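CaaX farnesyltransferase beta subunit Ram1 (Aspergillus fumigatus, PDB 4L9P) probably catalyses, as the beta subunit of a zinc-dependent heterodimer, transfer of a farnesyl group from farnesyl diphosphate to the cysteine of C-terminal CaaX motifs. Local coordinates at residues B[100-113]-B[412-425]. Sequence-based numbering, arbitrary orientation.
Sequences KCLPLLKGIHNSQK and SCCQCKLGGLRDKP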
ATOM      1  N   LYS B 100     -20.709   3.031 -14.098  1.00 11.33           N
ATOM      2  CA  LYS B 100     -21.338   2.939 -12.780  1.00 12.03           C
ATOM      3  C   LYS B 100     -21.204   4.225 -11.952  1.00 10.79           C
ATOM      4  O   LYS B 100     -22.123   4.598 -11.189  1.00 12.51           O
ATOM      5  CB  LYS B 100     -20.759   1.781 -11.979  1.00 14.02           C
ATOM      6  CG  LYS B 100     -21.157   0.395 -12.494  1.00 17.84           C
ATOM      7  CD  LYS B 100     -20.480  -0.696 -11.663  1.00 21.84           C
ATOM      8  CE  LYS B 100     -20.744  -2.059 -12.333  1.00 25.48           C
ATOM      9  NZ  LYS B 100     -20.141  -3.240 -11.685  1.00 28.47           N
ATOM     10  N   CYS B 101     -20.089   4.920 -12.114  1.00  9.37           N
ATOM     11  CA  CYS B 101     -19.879   6.119 -11.304  1.00  8.54           C
ATOM     12  C   CYS B 101     -20.647   7.307 -11.840  1.00  9.35           C
ATOM     13  O   CYS B 101     -21.082   8.130 -11.041  1.00  9.84           O
ATOM     14  CB  CYS B 101     -18.390   6.466 -11.293  1.00  8.44           C
ATOM     15  SG  CYS B 101     -17.385   5.405 -10.262  1.00  9.72           S
ATOM     16  N   LEU B 102     -20.888   7.413 -13.143  1.00  9.35           N
ATOM     17  CA  LEU B 102     -21.456   8.671 -13.713  1.00  9.91           C
ATOM     18  C   LEU B 102     -22.794   9.092 -13.123  1.00 11.04           C
ATOM     19  O   LEU B 102     -22.930  10.239 -12.766  1.00 11.06           O
ATOM     20  CB  LEU B 102     -21.460   8.650 -15.262  1.00 11.19           C
ATOM     21  CG  LEU B 102     -20.081   8.946 -15.868  1.00 12.26           C
ATOM     22  CD1 LEU B 102     -20.104   8.597 -17.327  1.00 14.26           C
ATOM     23  CD2 LEU B 102     -19.713  10.438 -15.662  1.00 13.85           C
ATOM     24  N   PRO B 103     -23.756   8.167 -12.966  1.00 11.21           N
ATOM     25  CA  PRO B 103     -25.047   8.668 -12.402  1.00 10.85           C
ATOM     26  C   PRO B 103     -24.871   9.129 -10.974  1.00  9.18           C
ATOM     27  O   PRO B 103     -25.599  10.015 -10.492  1.00  9.83           O
ATOM     28  CB  PRO B 103     -25.974   7.455 -12.437  1.00 12.56           C
ATOM     29  CG  PRO B 103     -25.132   6.323 -12.908  1.00 15.26           C
ATOM     30  CD  PRO B 103     -23.856   6.804 -13.500  1.00 12.53           C
ATOM     31  N   LEU B 104     -23.969   8.497 -10.226  1.00  8.87           N
ATOM     32  CA  LEU B 104     -23.717   8.902  -8.839  1.00  9.13           C
ATOM     33  C   LEU B 104     -22.968  10.242  -8.790  1.00  8.42           C
ATOM     34  O   LEU B 104     -23.325  11.122  -7.961  1.00  8.22           O
ATOM     35  CB  LEU B 104     -22.922   7.793  -8.150  1.00  9.02           C
ATOM     36  CG  LEU B 104     -23.710   6.477  -7.963  1.00  9.36           C
ATOM     37  CD1 LEU B 104     -22.699   5.346  -7.748  1.00 10.00           C
ATOM     38  CD2 LEU B 104     -24.608   6.568  -6.769  1.00 11.49           C
ATOM     39  N   LEU B 105     -21.938  10.428  -9.620  1.00  8.35           N
ATOM     40  CA  LEU B 105     -21.281  11.724  -9.697  1.00  7.68           C
ATOM     41  C   LEU B 105     -22.254  12.872 -10.011  1.00  7.94           C
ATOM     42  O   LEU B 105     -22.135  13.966  -9.453  1.00  8.68           O
ATOM     43  CB  LEU B 105     -20.172  11.703 -10.757  1.00  8.16           C
ATOM     44  CG  LEU B 105     -18.975  10.792 -10.334  1.00  8.25           C
ATOM     45  CD1 LEU B 105     -18.242  10.447 -11.623  1.00  8.54           C
ATOM     46  CD2 LEU B 105     -18.070  11.545  -9.320  1.00  9.14           C
ATOM     47  N   LYS B 106     -23.184  12.562 -10.907  1.00 10.08           N
ATOM     48  CA  LYS B 106     -24.186  13.553 -11.279  1.00 12.07           C
ATOM     49  C   LYS B 106     -25.245  13.747 -10.220  1.00 13.55           C
ATOM     50  O   LYS B 106     -26.059  14.672 -10.374  1.00 16.65           O
ATOM     51  CB  LYS B 106     -24.864  13.043 -12.557  1.00 13.20           C
ATOM     52  CG  LYS B 106     -24.005  13.201 -13.754  1.00 14.99           C
ATOM     53  CD  LYS B 106     -24.643  12.395 -14.902  1.00 18.30           C
ATOM     54  CE  LYS B 106     -23.814  12.361 -16.137  1.00 21.02           C
ATOM     55  NZ  LYS B 106     -24.656  11.654 -17.240  1.00 22.49           N
ATOM     56  N   GLY B 107     -25.322  12.883  -9.221  1.00 11.71           N
ATOM     57  CA  GLY B 107     -26.274  13.004  -8.122  1.00 13.18           C
ATOM     58  C   GLY B 107     -27.688  12.581  -8.455  1.00 14.48           C
ATOM     59  O   GLY B 107     -28.632  13.019  -7.762  1.00 17.06           O
ATOM     60  N   ILE B 108     -27.851  11.770  -9.499  1.00 13.31           N
ATOM     61  CA  ILE B 108     -29.168  11.388 -10.009  1.00 14.32           C
ATOM     62  C   ILE B 108     -29.519   9.936  -9.762  1.00 15.96           C
ATOM     63  O   ILE B 108     -30.534   9.431 -10.255  1.00 18.69           O
ATOM     64  CB  ILE B 108     -29.262  11.747 -11.494  1.00 15.42           C
ATOM     65  CG1 ILE B 108     -28.296  10.896 -12.362  1.00 16.48           C
ATOM     66  CG2 ILE B 108     -29.132  13.287 -11.651  1.00 17.27           C
ATOM     67  CD1 ILE B 108     -28.463  11.108 -13.902  1.00 18.48           C
ATOM     68  N   HIS B 109     -28.673   9.215  -9.038  1.00 14.80           N
ATOM     69  CA  HIS B 109     -28.976   7.840  -8.811  1.00 15.57           C
ATOM     70  C   HIS B 109     -29.968   7.706  -7.638  1.00 17.14           C
ATOM     71  O   HIS B 109     -29.846   8.386  -6.585  1.00 16.46           O
ATOM     72  CB  HIS B 109     -27.664   7.072  -8.526  1.00 14.86           C
ATOM     73  CG  HIS B 109     -27.834   5.591  -8.617  1.00 16.63           C
ATOM     74  ND1 HIS B 109     -28.336   4.832  -7.581  1.00 17.16           N
ATOM     75  CD2 HIS B 109     -27.605   4.732  -9.643  1.00 19.20           C
ATOM     76  CE1 HIS B 109     -28.415   3.572  -7.960  1.00 18.43           C
ATOM     77  NE2 HIS B 109     -28.004   3.484  -9.218  1.00 20.49           N
ATOM     78  N   ASN B 110     -30.929   6.805  -7.773  1.00 20.13           N
ATOM     79  CA  ASN B 110     -31.979   6.762  -6.772  1.00 22.28           C
ATOM     80  C   ASN B 110     -31.524   6.177  -5.430  1.00 21.24           C
ATOM     81  O   ASN B 110     -32.246   6.281  -4.434  1.00 22.97           O
ATOM     82  CB  ASN B 110     -33.193   6.038  -7.313  1.00 27.16           C
ATOM     83  CG  ASN B 110     -33.096   4.609  -7.121  1.00 32.95           C
ATOM     84  OD1 ASN B 110     -32.119   3.988  -7.524  1.00 35.08           O
ATOM     85  ND2 ASN B 110     -34.100   4.036  -6.463  1.00 36.45           N
ATOM     86  N   SER B 111     -30.296   5.632  -5.368  1.00 18.85           N
ATOM     87  CA  SER B 111     -29.798   5.145  -4.086  1.00 18.10           C
ATOM     88  C   SER B 111     -29.269   6.297  -3.211  1.00 17.85           C
ATOM     89  O   SER B 111     -28.933   6.074  -2.054  1.00 19.89           O
ATOM     90  CB  SER B 111     -28.629   4.168  -4.302  1.00 17.63           C
ATOM     91  OG  SER B 111     -27.516   4.822  -4.918  1.00 17.58           O
ATOM     92  N   GLN B 112     -29.125   7.513  -3.760  1.00 15.93           N
ATOM     93  CA  GLN B 112     -28.397   8.577  -3.025  1.00 14.84           C
ATOM     94  C   GLN B 112     -29.322   9.354  -2.124  1.00 17.76           C
ATOM     95  O   GLN B 112     -30.420   9.668  -2.503  1.00 20.32           O
ATOM     96  CB  GLN B 112     -27.696   9.532  -3.988  1.00 13.81           C
ATOM     97  CG  GLN B 112     -26.620   8.830  -4.830  1.00 12.15           C
ATOM     98  CD  GLN B 112     -26.041   9.754  -5.848  1.00 11.99           C
ATOM     99  OE1 GLN B 112     -26.705  10.135  -6.807  1.00 13.29           O
ATOM    100  NE2 GLN B 112     -24.782  10.155  -5.651  1.00 10.91           N
ATOM    101  N   LYS B 113     -28.852   9.649  -0.934  1.00 17.86           N
ATOM    102  CA  LYS B 113     -29.559  10.509   0.018  1.00 19.23           C
ATOM    103  C   LYS B 113     -28.911  11.896   0.042  1.00 20.00           C
ATOM    104  O   LYS B 113     -27.673  12.005   0.030  1.00 20.70           O
ATOM    105  CB  LYS B 113     -29.419   9.935   1.420  1.00 21.74           C
ATOM    106  CG  LYS B 113     -29.867   8.503   1.597  1.00 24.76           C
ATOM    107  CD  LYS B 113     -29.748   8.197   3.108  1.00 27.16           C
ATOM    108  CE  LYS B 113     -29.870   6.768   3.407  1.00 28.41           C
ATOM    109  NZ  LYS B 113     -30.044   6.722   4.893  1.00 28.33           N
ATOM    110  N   SER B 412     -20.034  11.123  -3.370  1.00  5.61           N
ATOM    111  CA  SER B 412     -21.043  10.794  -4.402  1.00  7.21           C
ATOM    112  C   SER B 412     -21.061   9.317  -4.737  1.00  6.50           C
ATOM    113  O   SER B 412     -22.141   8.770  -5.058  1.00  7.86           O
ATOM    114  CB  SER B 412     -20.841  11.582  -5.699  1.00  8.24           C
ATOM    115  OG  SER B 412     -20.957  12.992  -5.479  1.00  9.05           O
ATOM    116  N   CYS B 413     -19.883   8.625  -4.659  1.00  6.31           N
ATOM    117  CA  CYS B 413     -19.792   7.276  -5.208  1.00  6.88           C
ATOM    118  C   CYS B 413     -19.548   6.193  -4.183  1.00  6.80           C
ATOM    119  O   CYS B 413     -19.849   5.009  -4.466  1.00  7.12           O
ATOM    120  CB  CYS B 413     -18.679   7.159  -6.256  1.00  7.82           C
ATOM    121  SG  CYS B 413     -18.955   8.203  -7.703  1.00  8.97           S
ATOM    122  N   CYS B 414     -18.989   6.520  -3.006  1.00  6.13           N
ATOM    123  CA  CYS B 414     -18.548   5.436  -2.090  1.00  6.79           C
ATOM    124  C   CYS B 414     -19.438   5.286  -0.877  1.00  6.51           C
ATOM    125  O   CYS B 414     -19.136   4.464  -0.011  1.00  6.59           O
ATOM    126  CB  CYS B 414     -17.115   5.678  -1.615  1.00  6.44           C
ATOM    127  SG  CYS B 414     -15.907   5.502  -2.967  1.00  7.27           S
ATOM    128  N   GLN B 415     -20.539   6.039  -0.776  1.00  6.86           N
ATOM    129  CA  GLN B 415     -21.433   5.827   0.355  1.00  7.35           C
ATOM    130  C   GLN B 415     -22.535   4.820   0.061  1.00  8.13           C
ATOM    131  O   GLN B 415     -23.233   4.918  -0.957  1.00 10.21           O
ATOM    132  CB  GLN B 415     -22.118   7.144   0.756  1.00  6.76           C
ATOM    133  CG  GLN B 415     -21.103   8.245   1.129  1.00  6.88           C
ATOM    134  CD  GLN B 415     -21.837   9.385   1.849  1.00  7.56           C
ATOM    135  OE1 GLN B 415     -22.042   9.292   3.069  1.00  7.78           O
ATOM    136  NE2 GLN B 415     -22.178  10.412   1.112  1.00  8.20           N
ATOM    137  N   CYS B 416     -22.715   3.857   0.954  0.51  9.17           N
ATOM    138  CA  CYS B 416     -23.794   2.870   0.810  0.51  9.73           C
ATOM    139  C   CYS B 416     -25.028   3.333   1.549  0.51  9.98           C
ATOM    140  O   CYS B 416     -24.968   3.720   2.714  0.51  9.71           O
ATOM    141  CB  CYS B 416     -23.351   1.526   1.370  0.51  9.80           C
ATOM    142  SG  CYS B 416     -21.873   1.011   0.555  0.51 10.59           S
ATOM    143  N   LYS B 417     -26.171   3.242   0.885  1.00 11.06           N
ATOM    144  CA  LYS B 417     -27.383   3.828   1.422  1.00 13.73           C
ATOM    145  C   LYS B 417     -27.737   3.290   2.806  1.00 14.36           C
ATOM    146  O   LYS B 417     -28.385   3.996   3.587  1.00 16.22           O
ATOM    147  CB  LYS B 417     -28.520   3.615   0.439  1.00 17.16           C
ATOM    148  CG  LYS B 417     -28.964   2.198   0.254  1.00 22.19           C
ATOM    149  CD  LYS B 417     -30.117   2.089  -0.764  1.00 25.94           C
ATOM    150  CE  LYS B 417     -30.482   0.621  -1.067  1.00 29.48           C
ATOM    151  NZ  LYS B 417     -31.436   0.524  -2.269  1.00 32.22           N
ATOM    152  N   LEU B 418     -27.343   2.050   3.113  1.00 14.60           N
ATOM    153  CA  LEU B 418     -27.631   1.441   4.406  1.00 17.24           C
ATOM    154  C   LEU B 418     -26.545   1.702   5.460  1.00 15.66           C
ATOM    155  O   LEU B 418     -26.627   1.236   6.599  1.00 18.65           O
ATOM    156  CB  LEU B 418     -27.832  -0.079   4.211  1.00 21.52           C
ATOM    157  CG  LEU B 418     -28.986  -0.397   3.266  1.00 25.61           C
ATOM    158  CD1 LEU B 418     -29.073  -1.901   3.066  1.00 27.91           C
ATOM    159  CD2 LEU B 418     -30.253   0.178   3.861  1.00 26.62           C
ATOM    160  N   GLY B 419     -25.530   2.470   5.088  1.00 11.99           N
ATOM    161  CA  GLY B 419     -24.388   2.770   5.958  1.00  9.66           C
ATOM    162  C   GLY B 419     -23.134   2.016   5.552  1.00  9.43           C
ATOM    163  O   GLY B 419     -23.212   0.941   4.935  1.00  9.90           O
ATOM    164  N   GLY B 420     -21.993   2.602   5.917  1.00  7.63           N
ATOM    165  CA  GLY B 420     -20.719   2.052   5.467  1.00  7.20           C
ATOM    166  C   GLY B 420     -20.306   2.713   4.157  1.00  6.48           C
ATOM    167  O   GLY B 420     -21.121   3.218   3.347  1.00  7.16           O
ATOM    168  N   LEU B 421     -19.002   2.649   3.907  1.00  5.34           N
ATOM    169  CA  LEU B 421     -18.474   3.080   2.601  1.00  4.83           C
ATOM    170  C   LEU B 421     -17.799   1.898   1.912  1.00  6.07           C
ATOM    171  O   LEU B 421     -17.494   0.866   2.537  1.00  6.48           O
ATOM    172  CB  LEU B 421     -17.508   4.283   2.698  1.00  5.61           C
ATOM    173  CG  LEU B 421     -18.265   5.584   3.176  1.00  6.48           C
ATOM    174  CD1 LEU B 421     -18.198   5.713   4.740  1.00  7.97           C
ATOM    175  CD2 LEU B 421     -17.657   6.837   2.498  1.00  7.52           C
ATOM    176  N   ARG B 422     -17.610   2.053   0.612  1.00  6.31           N
ATOM    177  CA  ARG B 422     -17.204   0.934  -0.249  1.00  6.05           C
ATOM    178  C   ARG B 422     -16.047   1.335  -1.149  1.00  5.22           C
ATOM    179  O   ARG B 422     -15.713   2.520  -1.360  1.00  5.57           O
ATOM    180  CB  ARG B 422     -18.433   0.491  -1.090  1.00  7.36           C
ATOM    181  CG  ARG B 422     -18.935   1.616  -2.017  1.00  7.37           C
ATOM    182  CD  ARG B 422     -20.290   1.263  -2.664  1.00  8.90           C
ATOM    183  NE  ARG B 422     -20.811   2.414  -3.388  1.00  8.10           N
ATOM    184  CZ  ARG B 422     -22.110   2.729  -3.420  1.00  8.75           C
ATOM    185  NH1 ARG B 422     -23.011   1.894  -2.884  1.00 11.00           N
ATOM    186  NH2 ARG B 422     -22.496   3.833  -4.053  1.00  9.70           N
ATOM    187  N   ASP B 423     -15.474   0.281  -1.740  1.00  4.18           N
ATOM    188  CA  ASP B 423     -14.450   0.448  -2.755  1.00  3.75           C
ATOM    189  C   ASP B 423     -14.918   1.272  -3.932  1.00  3.40           C
ATOM    190  O   ASP B 423     -14.343   2.305  -4.289  1.00  4.20           O
ATOM    191  CB  ASP B 423     -14.009  -1.023  -3.112  1.00  5.93           C
ATOM    192  CG  ASP B 423     -13.368  -1.206  -4.478  1.00  7.37           C
ATOM    193  OD1 ASP B 423     -13.101  -0.258  -5.208  1.00  6.29           O
ATOM    194  OD2 ASP B 423     -13.085  -2.404  -4.818  1.00  8.99           O
ATOM    195  N   LYS B 424     -16.038   0.849  -4.499  1.00  4.44           N
ATOM    196  CA  LYS B 424     -16.580   1.507  -5.680  1.00  4.94           C
ATOM    197  C   LYS B 424     -18.036   1.076  -5.816  1.00  6.83           C
ATOM    198  O   LYS B 424     -18.440   0.112  -5.191  1.00  7.91           O
ATOM    199  CB  LYS B 424     -15.752   1.162  -6.952  1.00  5.26           C
ATOM    200  CG  LYS B 424     -15.801  -0.334  -7.337  1.00  6.25           C
ATOM    201  CD  LYS B 424     -15.115  -0.554  -8.743  1.00  7.18           C
ATOM    202  CE  LYS B 424     -13.669  -0.101  -8.823  1.00  6.50           C
ATOM    203  NZ  LYS B 424     -12.758  -0.879  -7.855  1.00  6.89           N
ATOM    204  N   PRO B 425     -18.804   1.788  -6.642  1.00  7.82           N
ATOM    205  CA  PRO B 425     -20.175   1.343  -6.892  1.00 10.62           C
ATOM    206  C   PRO B 425     -20.224  -0.092  -7.310  1.00 10.36           C
ATOM    207  O   PRO B 425     -19.378  -0.533  -8.090  1.00 11.29           O
ATOM    208  CB  PRO B 425     -20.624   2.276  -8.022  1.00 10.82           C
ATOM    209  CG  PRO B 425     -19.803   3.577  -7.751  1.00 11.32           C
ATOM    210  CD  PRO B 425     -18.425   3.006  -7.382  1.00  9.76           C
TER
HETATM  211  O   HOH W   1     -18.339  -2.693  -9.413  1.00 31.37           O
HETATM  212  O   HOH W   2     -23.329  13.901  -6.597  1.00 10.08           O
HETATM  213  O   HOH W   3     -20.064  14.732  -7.663  1.00  9.85           O
HETATM  214  O   HOH W   4     -25.298   4.649  -3.352  1.00 18.01           O
HETATM  215  O   HOH W   5     -26.025   6.144  -1.103  1.00 34.18           O
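Leu104 O is gripped by Gln112 NE2 at 2.9 Å and, from the opposite face of its plane, by Gly107 N of the Schellman motif that ends the helix. The same NE2 reaches across to Ser412 O, a weak, bent bond of 3.0 Å (122° at the hydrogen), so one amide weakly bridges the two helix ends. Its OE1 accepts from His109 N, which fixes the rotation of the amide. One water joins Ser412 OG to Leu105 O, and a second lies between Ser412 OG and Leu104 O. Beside these bonds, Cys413 SG lies against Leu105 CG (3.7 Å) and the CB atoms of Cys101 and Leu104. Leu104 CD1 presses on the Pro425 ring, 3.4 Å from CG, the two side chains running antiparallel. Arg422, turned by a chi1 of 62° and then extended, reaches across its loop to grip Cys413 O, in the guanidinium plane, with NE (3.0 Å) and NH2; a water joins NH2 to Ser111 OG. Lys113 passes Lys417 O toward a salt bridge with Asp128. The C-terminal end of helix 89-105 thus meets that of helix 403-413 in the alpha-alpha toroid, whose next helix, 431-444, bears the zinc ligand His433, about 5 Å from the Arg422 side chain.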